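Local coordinates for uncharacterized protein (PDB 5AZ0) that probably catalyses the NAD(P)H-dependent reduction of carbonyl compounds, as an aldo-keto reductase (AKR2E5) of the silkworm Bombyx mori, at residues A[57-60]-A[61-65]; A[243-246]-A[247-250]; A[256-259]-A[260-263]; A[283-286]-A[287-291]. One frame throughout, in Å; residues are numbered along the deposited sequence.

Interaction 1. Residues A[57-60]-A[61-65]; sequences ALSY and AIDIG
With CG of Tyr60 trans to its backbone N (chi1 175°) and CG2 of Ile64 trans to its own carbonyl carbon, the phenol ring and the isoleucine branch meet one turn apart on the helix. Ile64 CG2 lies over one face of the Tyr60 ring, 4.0 Å from its centroid and displaced toward the rim, in a CH-pi contact. Its nearest ring atom is Tyr60 CZ at 3.6 Å, while Ile64 CD1 approaches Tyr60 CE2 at 3.8 Å. A branched aliphatic residue suits this place because one branch, CG2, can sit over the ring face while CD1 fills in beside the rim at CE2. Beneath them the backbone is regular, Ile64 N giving a bond of 2.7 Å to Tyr60 O. Elsewhere on the helix Leu58 CD1 meets Ile62 CD1 at 3.7 Å, an apolar pair. Ser59 OG and Asp63 OD2 stand 3.9 Å apart, and both side chains are held by Lys88, which bonds to Ser59 OG and forms a salt bridge with Asp63 OD1. Gly65, with the positive phi that glycine adopts easily, is C-prime of a Schellman motif in which Tyr66 N reaches Ala61 O. In the TIM barrel, Leu58 and Ala61 press on Tyr22 of strand 22-23, Leu58 and Ile62 meet helix 78-90, and Tyr60, Ala61 and Ile64 pack against helix 281-287.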
loop_
_atom_site.group_PDB
_atom_site.type_symbol
_atom_site.label_atom_id
_atom_site.label_comp_id
_atom_site.label_asym_id
_atom_site.label_seq_id
_atom_site.Cartn_x
_atom_site.Cartn_y
_atom_site.Cartn_z
ATOM N N ALA A 57 -8.541 -15.295 6.309
ATOM C CA ALA A 57 -7.452 -14.643 7.131
ATOM C C ALA A 57 -7.783 -13.164 7.472
ATOM O O ALA A 57 -7.468 -12.671 8.573
ATOM C CB ALA A 57 -6.094 -14.817 6.462
ATOM N N LEU A 58 -8.595 -12.511 6.615
ATOM C CA LEU A 58 -9.124 -11.143 6.970
ATOM C C LEU A 58 -10.023 -11.139 8.189
ATOM O O LEU A 58 -9.888 -10.295 9.147
ATOM C CB LEU A 58 -9.796 -10.456 5.761
ATOM C CG LEU A 58 -10.449 -9.066 5.960
ATOM C CD1 LEU A 58 -9.531 -8.043 6.605
ATOM C CD2 LEU A 58 -10.913 -8.597 4.600
ATOM N N SER A 59 -10.918 -12.129 8.216
ATOM C CA SER A 59 -11.850 -12.244 9.336
ATOM C C SER A 59 -11.095 -12.470 10.595
ATOM O O SER A 59 -11.312 -11.819 11.644
ATOM C CB SER A 59 -12.877 -13.430 9.077
ATOM O OG SER A 59 -13.689 -13.589 10.243
ATOM N N TYR A 60 -10.152 -13.403 10.526
ATOM C CA TYR A 60 -9.225 -13.640 11.662
ATOM C C TYR A 60 -8.476 -12.334 12.049
ATOM O O TYR A 60 -8.423 -11.911 13.244
ATOM C CB TYR A 60 -8.237 -14.813 11.260
ATOM C CG TYR A 60 -7.162 -15.075 12.292
ATOM C CD1 TYR A 60 -7.443 -15.760 13.499
ATOM C CD2 TYR A 60 -5.852 -14.565 12.123
ATOM C CE1 TYR A 60 -6.440 -15.961 14.462
ATOM C CE2 TYR A 60 -4.866 -14.758 13.084
ATOM C CZ TYR A 60 -5.138 -15.451 14.247
ATOM O OH TYR A 60 -4.089 -15.635 15.151
ATOM N N ALA A 61 -7.928 -11.645 11.022
ATOM C CA ALA A 61 -7.154 -10.358 11.302
ATOM C C ALA A 61 -7.978 -9.414 12.061
ATOM O O ALA A 61 -7.546 -8.863 13.098
ATOM C CB ALA A 61 -6.671 -9.719 10.013
ATOM N N ILE A 62 -9.231 -9.245 11.615
ATOM C CA ILE A 62 -10.119 -8.345 12.376
ATOM C C ILE A 62 -10.408 -8.848 13.816
ATOM O O ILE A 62 -10.454 -8.054 14.769
ATOM C CB ILE A 62 -11.416 -8.085 11.558
ATOM C CG1 ILE A 62 -11.071 -7.306 10.266
ATOM C CG2 ILE A 62 -12.418 -7.294 12.359
ATOM C CD1 ILE A 62 -12.106 -7.330 9.154
ATOM N N ASP A 63 -10.624 -10.165 13.969
ATOM C CA ASP A 63 -10.857 -10.771 15.322
ATOM C C ASP A 63 -9.688 -10.501 16.185
ATOM O O ASP A 63 -9.886 -10.068 17.306
ATOM C CB ASP A 63 -11.056 -12.307 15.286
ATOM C CG ASP A 63 -12.341 -12.729 14.578
ATOM O OD1 ASP A 63 -13.316 -11.982 14.628
ATOM O OD2 ASP A 63 -12.378 -13.767 13.922
ATOM N N ILE A 64 -8.449 -10.690 15.688
ATOM C CA ILE A 64 -7.305 -10.398 16.635
ATOM C C ILE A 64 -6.954 -8.943 16.871
ATOM O O ILE A 64 -6.203 -8.657 17.823
ATOM C CB ILE A 64 -6.002 -11.175 16.326
ATOM C CG1 ILE A 64 -5.351 -10.744 15.000
ATOM C CG2 ILE A 64 -6.306 -12.680 16.280
ATOM C CD1 ILE A 64 -4.019 -11.429 14.702
ATOM N N GLY A 65 -7.463 -8.023 16.025
ATOM C CA GLY A 65 -7.241 -6.570 16.233
ATOM C C GLY A 65 -6.718 -5.713 15.050
ATOM O O GLY A 65 -6.402 -4.579 15.232
#

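Interaction 2. Residues A[243-246]-A[247-250]; sequences LDNP and AMLA
Asn245 curls its side chain back over the first turn of the helix and meets Met248 along most of its length. Its CB lies 3.9 Å from Met248 CG, so this first carbon touches the apolar stem of the methionine. The amide CG, placed opposite the backbone N (chi1 178°), comes next and is 4.0 Å from that same Met248 CG. At the tip, Asn245 OD1 accepts from Met248 N at 3.0 Å, in the carbonyl plane and on a lone pair. This is the N-cap of helix 246-255: asparagine is short and carries an acceptor, which can take up an N-H of the first turn that has no earlier carbonyl to bond. The other branch, ND2, points to Glu240 and is hydrogen-bonded to its OE1, which fixes the rotation of the amide. Pro246 suits the first helical position, where its missing N-H costs no helical bond. The normal ladder then begins, Leu249 N bonding Asn245 O at 2.9 Å in a nearly straight bond (173°). Leu249 CG rests 3.3 Å from that same Asn245 O, and its CD1 reaches back to Asp244 C at 3.8 Å. Met248 itself bends away to Val259 and Val262 of helix 259-269, and to Phe306.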
loop_
_atom_site.group_PDB
_atom_site.type_symbol
_atom_site.label_atom_id
_atom_site.label_comp_id
_atom_site.label_asym_id
_atom_site.label_seq_id
_atom_site.Cartn_x
_atom_site.Cartn_y
_atom_site.Cartn_z
ATOM N N LEU A 243 15.609 -15.470 3.920
ATOM C CA LEU A 243 15.049 -15.786 5.278
ATOM C C LEU A 243 16.050 -16.480 6.194
ATOM O O LEU A 243 15.942 -16.351 7.412
ATOM C CB LEU A 243 13.776 -16.651 5.188
ATOM C CG LEU A 243 12.517 -15.967 4.663
ATOM C CD1 LEU A 243 11.438 -16.983 4.255
ATOM C CD2 LEU A 243 12.012 -14.974 5.695
ATOM N N ASP A 244 17.017 -17.205 5.593
ATOM C CA ASP A 244 18.114 -17.870 6.321
ATOM C C ASP A 244 19.345 -16.969 6.481
ATOM O O ASP A 244 20.452 -17.483 6.579
ATOM C CB ASP A 244 18.501 -19.215 5.645
ATOM C CG ASP A 244 18.931 -19.060 4.169
ATOM O OD1 ASP A 244 19.210 -17.934 3.709
ATOM O OD2 ASP A 244 18.990 -20.087 3.446
ATOM N N ASN A 245 19.174 -15.641 6.512
ATOM C CA ASN A 245 20.325 -14.725 6.619
ATOM C C ASN A 245 20.817 -14.648 8.057
ATOM O O ASN A 245 20.051 -14.258 8.954
ATOM C CB ASN A 245 20.007 -13.327 6.068
ATOM C CG ASN A 245 21.174 -12.363 6.219
ATOM O OD1 ASN A 245 21.446 -11.820 7.326
ATOM N ND2 ASN A 245 21.868 -12.139 5.115
ATOM N N PRO A 246 22.112 -15.034 8.294
ATOM C CA PRO A 246 22.584 -15.077 9.666
ATOM C C PRO A 246 22.483 -13.790 10.445
ATOM O O PRO A 246 22.167 -13.845 11.660
ATOM C CB PRO A 246 24.064 -15.532 9.523
ATOM C CG PRO A 246 24.066 -16.366 8.304
ATOM C CD PRO A 246 23.073 -15.698 7.379
ATOM N N ALA A 247 22.762 -12.631 9.814
ATOM C CA ALA A 247 22.626 -11.357 10.565
ATOM C C ALA A 247 21.150 -11.068 10.945
ATOM O O ALA A 247 20.885 -10.515 11.985
ATOM C CB ALA A 247 23.227 -10.165 9.797
ATOM N N MET A 248 20.215 -11.403 10.059
ATOM C CA MET A 248 18.772 -11.193 10.351
ATOM C C MET A 248 18.401 -12.113 11.526
ATOM O O MET A 248 17.937 -11.637 12.609
ATOM C CB MET A 248 17.918 -11.487 9.109
ATOM C CG MET A 248 18.016 -10.519 7.942
ATOM S SD MET A 248 17.537 -8.861 8.412
ATOM C CE MET A 248 15.744 -9.073 8.613
ATOM N N LEU A 249 18.732 -13.409 11.372
ATOM C CA LEU A 249 18.517 -14.415 12.509
ATOM C C LEU A 249 19.114 -13.973 13.831
ATOM O O LEU A 249 18.473 -14.063 14.907
ATOM C CB LEU A 249 19.009 -15.803 12.128
ATOM C CG LEU A 249 18.392 -16.438 10.851
ATOM C CD1 LEU A 249 19.331 -17.450 10.217
ATOM C CD2 LEU A 249 17.031 -17.080 11.104
ATOM N N ALA A 250 20.293 -13.360 13.758
ATOM C CA ALA A 250 20.990 -12.931 14.968
ATOM C C ALA A 250 20.301 -11.781 15.628
ATOM O O ALA A 250 20.109 -11.742 16.864
ATOM C CB ALA A 250 22.447 -12.582 14.661
#

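Interaction 3. Residues A[256-259]-A[260-263]; sequences GKTV and TQVN
Thr258 and Gln261 form a capping box at the start of helix 259-269, each side chain reaching for the backbone of the other. Gln261 OE1 accepts from Thr258 N at 2.8 Å, the donor tilted 18° from the carbonyl plane of the amide. The return bond, from Gln261 N to Thr258 OG1, is longer at 3.3 Å and weak. Threonine suits the N-cap because its hydroxyl sits on a short stem: OG1 lies between the backbone N and the carbonyl carbon (chi1 75°), turned toward the first helical N-H groups. The extended chain of Gln261 passes close to the hydroxyl, its CG 3.2 Å from Thr258 OG1. Around this core, Lys257 crosses Gln261 at about a right angle, with Lys257 CD 3.4 Å from Gln261 OE1.

A second shell holds these groups in place. Gln261 NE2 is hydrogen-bonded to Glu286 O, which fixes the amide so that OE1 faces the cap, and Thr258 OG1 is hydrogen-bonded to Glu286 OE2. A leucine in place of Gln261 would probably leave Thr258 N and Glu286 O without their mates and reduce the capping box to its weak half. Lys257 NZ forms a salt bridge with Asp292. Gly256, with positive phi, ends helix 246-255 just before this corner. Past the cap the helical ladder begins, Val262 N bonding Thr258 O at 3.0 Å, and Val262 CG2 lies 3.3 Å from that same Thr258 O.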
loop_
_atom_site.group_PDB
_atom_site.type_symbol
_atom_site.label_atom_id
_atom_site.label_comp_id
_atom_site.label_asym_id
_atom_site.label_seq_id
_atom_site.Cartn_x
_atom_site.Cartn_y
_atom_site.Cartn_z
ATOM N N GLY A 256 14.084 -11.502 20.184
ATOM C CA GLY A 256 13.132 -12.577 20.421
ATOM C C GLY A 256 12.058 -12.573 19.372
ATOM O O GLY A 256 10.896 -12.699 19.685
ATOM N N LYS A 257 12.473 -12.450 18.112
ATOM C CA LYS A 257 11.569 -12.205 17.012
ATOM C C LYS A 257 12.023 -12.974 15.837
ATOM O O LYS A 257 13.200 -13.249 15.688
ATOM C CB LYS A 257 11.584 -10.697 16.636
ATOM C CG LYS A 257 11.021 -9.739 17.676
ATOM C CD LYS A 257 9.519 -9.979 17.977
ATOM C CE LYS A 257 9.123 -9.155 19.203
ATOM N NZ LYS A 257 7.678 -8.931 19.447
ATOM N N THR A 258 11.110 -13.219 14.924
ATOM C CA THR A 258 11.476 -13.774 13.648
ATOM C C THR A 258 12.083 -12.721 12.657
ATOM O O THR A 258 12.139 -11.509 12.915
ATOM C CB THR A 258 10.258 -14.438 13.002
ATOM O OG1 THR A 258 9.355 -13.439 12.482
ATOM C CG2 THR A 258 9.504 -15.364 14.028
ATOM N N VAL A 259 12.505 -13.229 11.514
ATOM C CA VAL A 259 13.193 -12.450 10.525
ATOM C C VAL A 259 12.200 -11.467 9.884
ATOM O O VAL A 259 12.534 -10.310 9.686
ATOM C CB VAL A 259 13.907 -13.348 9.507
ATOM C CG1 VAL A 259 14.273 -12.606 8.238
ATOM C CG2 VAL A 259 15.173 -13.925 10.129
ATOM N N THR A 260 10.991 -11.930 9.605
ATOM C CA THR A 260 9.980 -11.071 9.035
ATOM C C THR A 260 9.578 -10.003 10.035
ATOM O O THR A 260 9.350 -8.877 9.659
ATOM C CB THR A 260 8.769 -11.858 8.554
ATOM O OG1 THR A 260 8.263 -12.629 9.624
ATOM C CG2 THR A 260 9.146 -12.713 7.425
ATOM N N GLN A 261 9.555 -10.330 11.306
ATOM C CA GLN A 261 9.223 -9.351 12.298
ATOM C C GLN A 261 10.258 -8.260 12.498
ATOM O O GLN A 261 9.896 -7.137 12.931
ATOM C CB GLN A 261 8.973 -9.999 13.661
ATOM C CG GLN A 261 7.750 -10.908 13.712
ATOM C CD GLN A 261 7.636 -11.702 15.024
ATOM O OE1 GLN A 261 8.624 -12.182 15.546
ATOM N NE2 GLN A 261 6.432 -11.778 15.585
ATOM N N VAL A 262 11.534 -8.628 12.309
ATOM C CA VAL A 262 12.601 -7.684 12.352
ATOM C C VAL A 262 12.398 -6.674 11.228
ATOM O O VAL A 262 12.394 -5.510 11.497
ATOM C CB VAL A 262 14.014 -8.350 12.248
ATOM C CG1 VAL A 262 15.123 -7.311 12.059
ATOM C CG2 VAL A 262 14.326 -9.127 13.527
ATOM N N ASN A 263 12.266 -7.181 10.027
ATOM C CA ASN A 263 11.907 -6.397 8.841
ATOM C C ASN A 263 10.730 -5.428 9.091
ATOM O O ASN A 263 10.894 -4.223 8.906
ATOM C CB ASN A 263 11.631 -7.327 7.694
ATOM C CG ASN A 263 11.569 -6.644 6.347
ATOM O OD1 ASN A 263 11.283 -5.425 6.206
ATOM N ND2 ASN A 263 11.780 -7.421 5.330
#

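Interaction 4. Residues A[283-286]-A[287-291]; sequences RVLE and NASIF. With ACT (acetate ion), chain K.
The end of helix 281-287 is closed by Ser289, which folds back onto Leu285. Ser289 OG donates to Leu285 O at 2.7 Å, while Ala288 N reaches that same Leu285 O at 3.3 Å from the opposite face of its plane. Two donors thus grip one carbonyl, and the small hydroxyl of serine suits a place where the chain is leaving the helix. Ser289 N bonds Glu286 O at 3.0 Å, about 50° above its carbonyl plane. Both backbone bonds span three residues, tightening the last turn; the four-residue bond from Ala288 N to Val284 O is weak.

One turn back the normal helical bond survives, Asn287 N to Arg283 O at 2.7 Å. CG of Asn287 lies trans to its carbonyl carbon (chi1 -61°), which lays the amide beside that carbonyl, Asn287 CG being 3.1 Å from Arg283 O. The buried side chain also packs on Tyr66 and Leu264, and a glycine here would probably open a gap between them and uncover Arg283 O.

In aldo-keto reductases this helix follows the last barrel strand and borders the cofactor's adenosine phosphate. Consistent with an anion site of that kind, Arg283 extends to an acetate ion, probably from the crystallisation liquor. Arg283 NH1 bonds acetate O at 2.8 Å, weakly because the angle at hydrogen is only 120°. Val279 N and Thr280 OG1 bind the acetate too.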
loop_
_atom_site.group_PDB
_atom_site.type_symbol
_atom_site.label_atom_id
_atom_site.label_comp_id
_atom_site.label_asym_id
_atom_site.label_seq_id
_atom_site.Cartn_x
_atom_site.Cartn_y
_atom_site.Cartn_z
ATOM N N ARG A 283 0.877 -16.094 9.921
ATOM C CA ARG A 283 1.603 -14.897 9.429
ATOM C C ARG A 283 0.903 -13.595 9.792
ATOM O O ARG A 283 1.524 -12.664 10.306
ATOM C CB ARG A 283 1.870 -15.049 7.961
ATOM C CG ARG A 283 3.036 -16.018 7.747
ATOM C CD ARG A 283 3.077 -16.463 6.306
ATOM N NE ARG A 283 4.128 -17.428 5.993
ATOM C CZ ARG A 283 4.106 -18.263 4.946
ATOM N NH1 ARG A 283 3.075 -18.306 4.092
ATOM N NH2 ARG A 283 5.126 -19.085 4.750
ATOM N N VAL A 284 -0.421 -13.600 9.703
ATOM C CA VAL A 284 -1.208 -12.467 10.143
ATOM C C VAL A 284 -0.891 -12.164 11.556
ATOM O O VAL A 284 -0.647 -11.025 11.935
ATOM C CB VAL A 284 -2.714 -12.741 10.002
ATOM C CG1 VAL A 284 -3.557 -11.676 10.630
ATOM C CG2 VAL A 284 -3.068 -12.850 8.548
ATOM N N LEU A 285 -0.893 -13.183 12.382
ATOM C CA LEU A 285 -0.619 -12.953 13.818
ATOM C C LEU A 285 0.827 -12.473 14.088
ATOM O O LEU A 285 1.094 -11.583 14.909
ATOM C CB LEU A 285 -0.872 -14.266 14.587
ATOM C CG LEU A 285 -0.577 -14.241 16.079
ATOM C CD1 LEU A 285 -1.267 -13.080 16.748
ATOM C CD2 LEU A 285 -0.912 -15.606 16.738
ATOM N N GLU A 286 1.739 -13.165 13.440
ATOM C CA GLU A 286 3.213 -12.917 13.552
ATOM C C GLU A 286 3.510 -11.459 13.104
ATOM O O GLU A 286 4.073 -10.694 13.889
ATOM C CB GLU A 286 3.946 -13.950 12.685
ATOM C CG GLU A 286 5.476 -14.052 12.791
ATOM C CD GLU A 286 6.144 -14.723 11.572
ATOM O OE1 GLU A 286 5.464 -15.360 10.754
ATOM O OE2 GLU A 286 7.376 -14.622 11.404
ATOM N N ASN A 287 2.987 -11.052 11.918
ATOM C CA ASN A 287 3.151 -9.654 11.422
ATOM C C ASN A 287 2.722 -8.590 12.379
ATOM O O ASN A 287 3.313 -7.513 12.362
ATOM C CB ASN A 287 2.493 -9.449 10.071
ATOM C CG ASN A 287 3.093 -10.322 9.029
ATOM O OD1 ASN A 287 4.178 -10.815 9.235
ATOM N ND2 ASN A 287 2.393 -10.579 7.943
ATOM N N ALA A 288 1.756 -8.858 13.262
ATOM C CA ALA A 288 1.316 -7.790 14.184
ATOM C C ALA A 288 1.981 -7.741 15.531
ATOM O O ALA A 288 1.688 -6.815 16.341
ATOM C CB ALA A 288 -0.182 -7.779 14.361
ATOM N N SER A 289 2.888 -8.686 15.766
ATOM C CA SER A 289 3.569 -8.799 17.081
ATOM C C SER A 289 4.979 -8.193 16.925
ATOM O O SER A 289 5.993 -8.899 17.040
ATOM C CB SER A 289 3.573 -10.270 17.543
ATOM O OG SER A 289 2.309 -10.922 17.225
ATOM N N ILE A 290 4.998 -6.874 16.630
ATOM C CA ILE A 290 6.201 -6.162 16.200
ATOM C C ILE A 290 6.369 -4.799 16.818
ATOM O O ILE A 290 7.204 -4.007 16.365
ATOM C CB ILE A 290 6.230 -5.951 14.683
ATOM C CG1 ILE A 290 5.039 -5.100 14.228
ATOM C CG2 ILE A 290 6.229 -7.273 13.923
ATOM C CD1 ILE A 290 5.110 -4.607 12.816
ATOM N N PHE A 291 5.564 -4.478 17.815
ATOM C CA PHE A 291 5.527 -3.108 18.321
ATOM C C PHE A 291 6.173 -2.938 19.718
ATOM O O PHE A 291 6.389 -1.819 20.165
ATOM C CB PHE A 291 4.074 -2.602 18.272
ATOM C CG PHE A 291 3.484 -2.662 16.897
ATOM C CD1 PHE A 291 3.930 -1.786 15.892
ATOM C CD2 PHE A 291 2.518 -3.606 16.574
ATOM C CE1 PHE A 291 3.389 -1.857 14.619
ATOM C CE2 PHE A 291 1.973 -3.664 15.298
ATOM C CZ PHE A 291 2.419 -2.801 14.320
HETATM C C ACT K . 1.002 -16.208 2.310
HETATM O O ACT K . 2.024 -15.931 2.988
HETATM O OXT ACT K . 0.160 -16.945 2.802
HETATM C CH3 ACT K . 0.706 -15.646 0.942
#

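In the fold
The four contacts form a row, 2, 3, 4, 1, each touching the next. Interaction 4 packs on interaction 1 through Tyr60 OH and Leu285 CB, 3.5 Å apart, and Ala61 CB and Val284 CG1, 3.7 Å apart, joining helix 51-64 to helix 281-287 and so the first and last parts of the barrel. Toward interaction 3 the link is polar: Lys257 NZ lies 2.9 Å from Ser289 O, a probable hydrogen bond. Interaction 2 touches interaction 3, with Leu249 CD2 3.8 Å from Val259 CG2, across two successive helices. The centres of interactions 1 and 2 are about 29 Å apart. Of the four, interaction 4 holds the acetate, in what is probably the cofactor-phosphate pocket.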